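Local coordinates for Thiol:disulfide interchange protein DsbA (Pseudomonas aeruginosa, PDB 5DCH), which probably introduces disulfide bonds into other periplasmic proteins by passing on its own redox-active disulfide, at residues I27-L32 against M156-K161. The protein carries 1 engineered substitution. Numbering follows the deposited sequence.
With 1YO (3-[(2-methylbenzyl)sulfanyl]-4H-1,2,4-triazol-4-amine), chain B.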
loop_
_atom_site.group_PDB
_atom_site.type_symbol
_atom_site.label_atom_id
_atom_site.label_comp_id
_atom_site.label_asym_id
_atom_site.label_seq_id
_atom_site.Cartn_x
_atom_site.Cartn_y
_atom_site.Cartn_z
ATOM N N ILE A 27 -13.041 5.244 -7.782
ATOM C CA ILE A 27 -12.720 3.822 -7.871
ATOM C C ILE A 27 -11.396 3.648 -7.156
ATOM O O ILE A 27 -10.369 4.198 -7.572
ATOM C CB ILE A 27 -12.642 3.367 -9.328
ATOM C CG1 ILE A 27 -13.992 3.606 -10.039
ATOM C CG2 ILE A 27 -12.246 1.888 -9.411
ATOM C CD1 ILE A 27 -13.918 3.535 -11.548
ATOM N N GLU A 28 -11.414 2.876 -6.074
ATOM C CA GLU A 28 -10.222 2.706 -5.256
ATOM C C GLU A 28 -9.299 1.636 -5.855
ATOM O O GLU A 28 -9.762 0.620 -6.370
ATOM C CB GLU A 28 -10.600 2.294 -3.844
ATOM C CG GLU A 28 -9.468 2.366 -2.842
ATOM C CD GLU A 28 -9.895 1.916 -1.466
ATOM O OE1 GLU A 28 -10.308 0.745 -1.338
ATOM O OE2 GLU A 28 -9.825 2.725 -0.507
ATOM N N VAL A 29 -7.999 1.878 -5.770
ATOM C CA VAL A 29 -7.002 0.837 -6.032
ATOM C C VAL A 29 -6.068 0.832 -4.844
ATOM O O VAL A 29 -5.408 1.812 -4.569
ATOM C CB VAL A 29 -6.206 1.127 -7.288
ATOM C CG1 VAL A 29 -5.144 0.093 -7.497
ATOM C CG2 VAL A 29 -7.113 1.181 -8.486
ATOM N N VAL A 30 -6.017 -0.297 -4.145
ATOM C CA VAL A 30 -5.142 -0.463 -2.985
ATOM C C VAL A 30 -4.000 -1.402 -3.342
ATOM O O VAL A 30 -4.235 -2.455 -3.924
ATOM C CB VAL A 30 -5.909 -1.089 -1.821
ATOM C CG1 VAL A 30 -4.958 -1.477 -0.684
ATOM C CG2 VAL A 30 -6.992 -0.167 -1.313
ATOM N N GLU A 31 -2.783 -0.977 -3.043
ATOM C CA GLU A 31 -1.646 -1.914 -2.995
ATOM C C GLU A 31 -1.283 -2.168 -1.548
ATOM O O GLU A 31 -0.901 -1.256 -0.829
ATOM C CB GLU A 31 -0.405 -1.397 -3.738
ATOM C CG GLU A 31 0.719 -2.441 -3.766
ATOM C CD GLU A 31 2.119 -1.893 -3.958
ATOM O OE1 GLU A 31 2.311 -0.669 -3.941
ATOM O OE2 GLU A 31 3.048 -2.723 -4.112
ATOM N N LEU A 32 -1.430 -3.418 -1.116
ATOM C CA LEU A 32 -0.937 -3.810 0.192
ATOM C C LEU A 32 0.510 -4.231 0.032
ATOM O O LEU A 32 0.846 -4.989 -0.872
ATOM C CB LEU A 32 -1.774 -4.950 0.768
ATOM C CG LEU A 32 -3.189 -4.538 1.149
ATOM C CD1 LEU A 32 -4.088 -4.813 -0.010
ATOM C CD2 LEU A 32 -3.665 -5.273 2.381
ATOM N N MET A 156 -3.145 -6.556 -4.605
ATOM C CA MET A 156 -3.967 -5.438 -5.065
ATOM C C MET A 156 -5.423 -5.689 -4.740
ATOM O O MET A 156 -5.887 -6.832 -4.843
ATOM C CB MET A 156 -3.879 -5.303 -6.584
ATOM C CG MET A 156 -2.508 -5.228 -7.148
ATOM S SD MET A 156 -1.567 -3.809 -6.587
ATOM C CE MET A 156 -2.569 -2.436 -7.171
ATOM N N VAL A 157 -6.149 -4.628 -4.386
ATOM C CA VAL A 157 -7.594 -4.719 -4.261
ATOM C C VAL A 157 -8.194 -3.548 -5.016
ATOM O O VAL A 157 -7.827 -2.400 -4.767
ATOM C CB VAL A 157 -8.059 -4.679 -2.800
ATOM C CG1 VAL A 157 -9.558 -4.796 -2.725
ATOM C CG2 VAL A 157 -7.396 -5.797 -2.009
ATOM N N VAL A 158 -9.125 -3.837 -5.924
ATOM C CA VAL A 158 -9.832 -2.788 -6.659
ATOM C C VAL A 158 -11.242 -2.631 -6.111
ATOM O O VAL A 158 -12.007 -3.608 -6.013
ATOM C CB VAL A 158 -9.834 -3.062 -8.183
ATOM C CG1 VAL A 158 -10.805 -2.153 -8.928
ATOM C CG2 VAL A 158 -8.437 -2.882 -8.727
ATOM N N ASN A 159 -11.546 -1.377 -5.762
ATOM C CA ASN A 159 -12.831 -0.907 -5.264
ATOM C C ASN A 159 -13.424 -1.711 -4.117
ATOM O O ASN A 159 -14.635 -1.854 -4.025
ATOM C CB ASN A 159 -13.820 -0.741 -6.423
ATOM C CG ASN A 159 -14.542 0.574 -6.384
ATOM O OD1 ASN A 159 -14.082 1.538 -5.762
ATOM N ND2 ASN A 159 -15.700 0.619 -7.042
ATOM N N GLY A 160 -12.553 -2.201 -3.230
ATOM C CA GLY A 160 -12.971 -3.002 -2.090
ATOM C C GLY A 160 -13.620 -4.325 -2.465
ATOM O O GLY A 160 -14.247 -4.973 -1.624
ATOM N N LYS A 161 -13.451 -4.728 -3.719
ATOM C CA LYS A 161 -14.238 -5.820 -4.300
ATOM C C LYS A 161 -13.441 -6.936 -4.955
ATOM O O LYS A 161 -13.881 -8.077 -4.937
ATOM C CB LYS A 161 -15.201 -5.263 -5.358
ATOM C CG LYS A 161 -16.449 -4.604 -4.825
ATOM C CD LYS A 161 -17.354 -4.210 -5.987
ATOM C CE LYS A 161 -18.494 -3.319 -5.533
ATOM N NZ LYS A 161 -18.736 -2.210 -6.494
HETATM C CAA 1YO B . -8.223 3.387 6.724
HETATM C CAC 1YO B . -4.610 3.280 7.768
HETATM C CAD 1YO B . -3.989 3.816 6.650
HETATM C CAE 1YO B . -5.986 3.136 7.798
HETATM C CAF 1YO B . -4.742 4.216 5.559
HETATM C CAG 1YO B . -10.876 1.599 2.990
HETATM C CAH 1YO B . -6.949 4.488 4.435
HETATM C CAL 1YO B . -6.739 3.533 6.709
HETATM C CAM 1YO B . -6.119 4.081 5.600
HETATM C CAN 1YO B . -9.012 2.685 3.456
HETATM N NAB 1YO B . -8.827 1.022 1.740
HETATM N NAI 1YO B . -11.114 2.508 3.942
HETATM N NAJ 1YO B . -9.987 3.164 4.230
HETATM N NAO 1YO B . -9.545 1.717 2.656
HETATM S SAK 1YO B . -7.318 3.149 3.349
HETATM O O HOH W 1 -9.903 -1.322 -3.041
#
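V157 O is gripped by two groups. V30 N donates to V157 O at 2.8 Å, in the carbonyl plane and nearly straight (173°). A water adds a weak second bond. The same water gives its other hydrogen to E28 OE1, at 2.7 Å, and accepts from G160 N. It thus ties the carboxylate to the turn that follows strand 155-158. V157 N returns a bond to V30 O, and N159 N reaches E28 O at 2.7 Å. N159 also turns its side-chain amide toward strand 27-33. N159 OD1 accepts from E28 N at 3.0 Å, with the donor well above the amide plane, while ND2 bonds to E186 of helix 172-188. These bonds join two antiparallel neighbours in the central sheet of the thioredoxin fold, where strand 27-33 leads to the CxxC motif. On one face, the M156 chain bends at chi2 and chi3 (both near -60°). This swings M156 CE to 3.6 Å from V29 CG1 and lays SD against E31 CB and CG. Helices 38-52 and 172-188 cover this face, and E31 OE1 forms a salt bridge with R62. On the other face, L32 CD1 meets V157 CG2 at 4.0 Å, and both residues touch Y148 of helix 132-148. There E28 OE2 bonds to S22 and lies 3.0 Å from the amino nitrogen NAB of the bound triazole 1YO, which also touches V30 CG2.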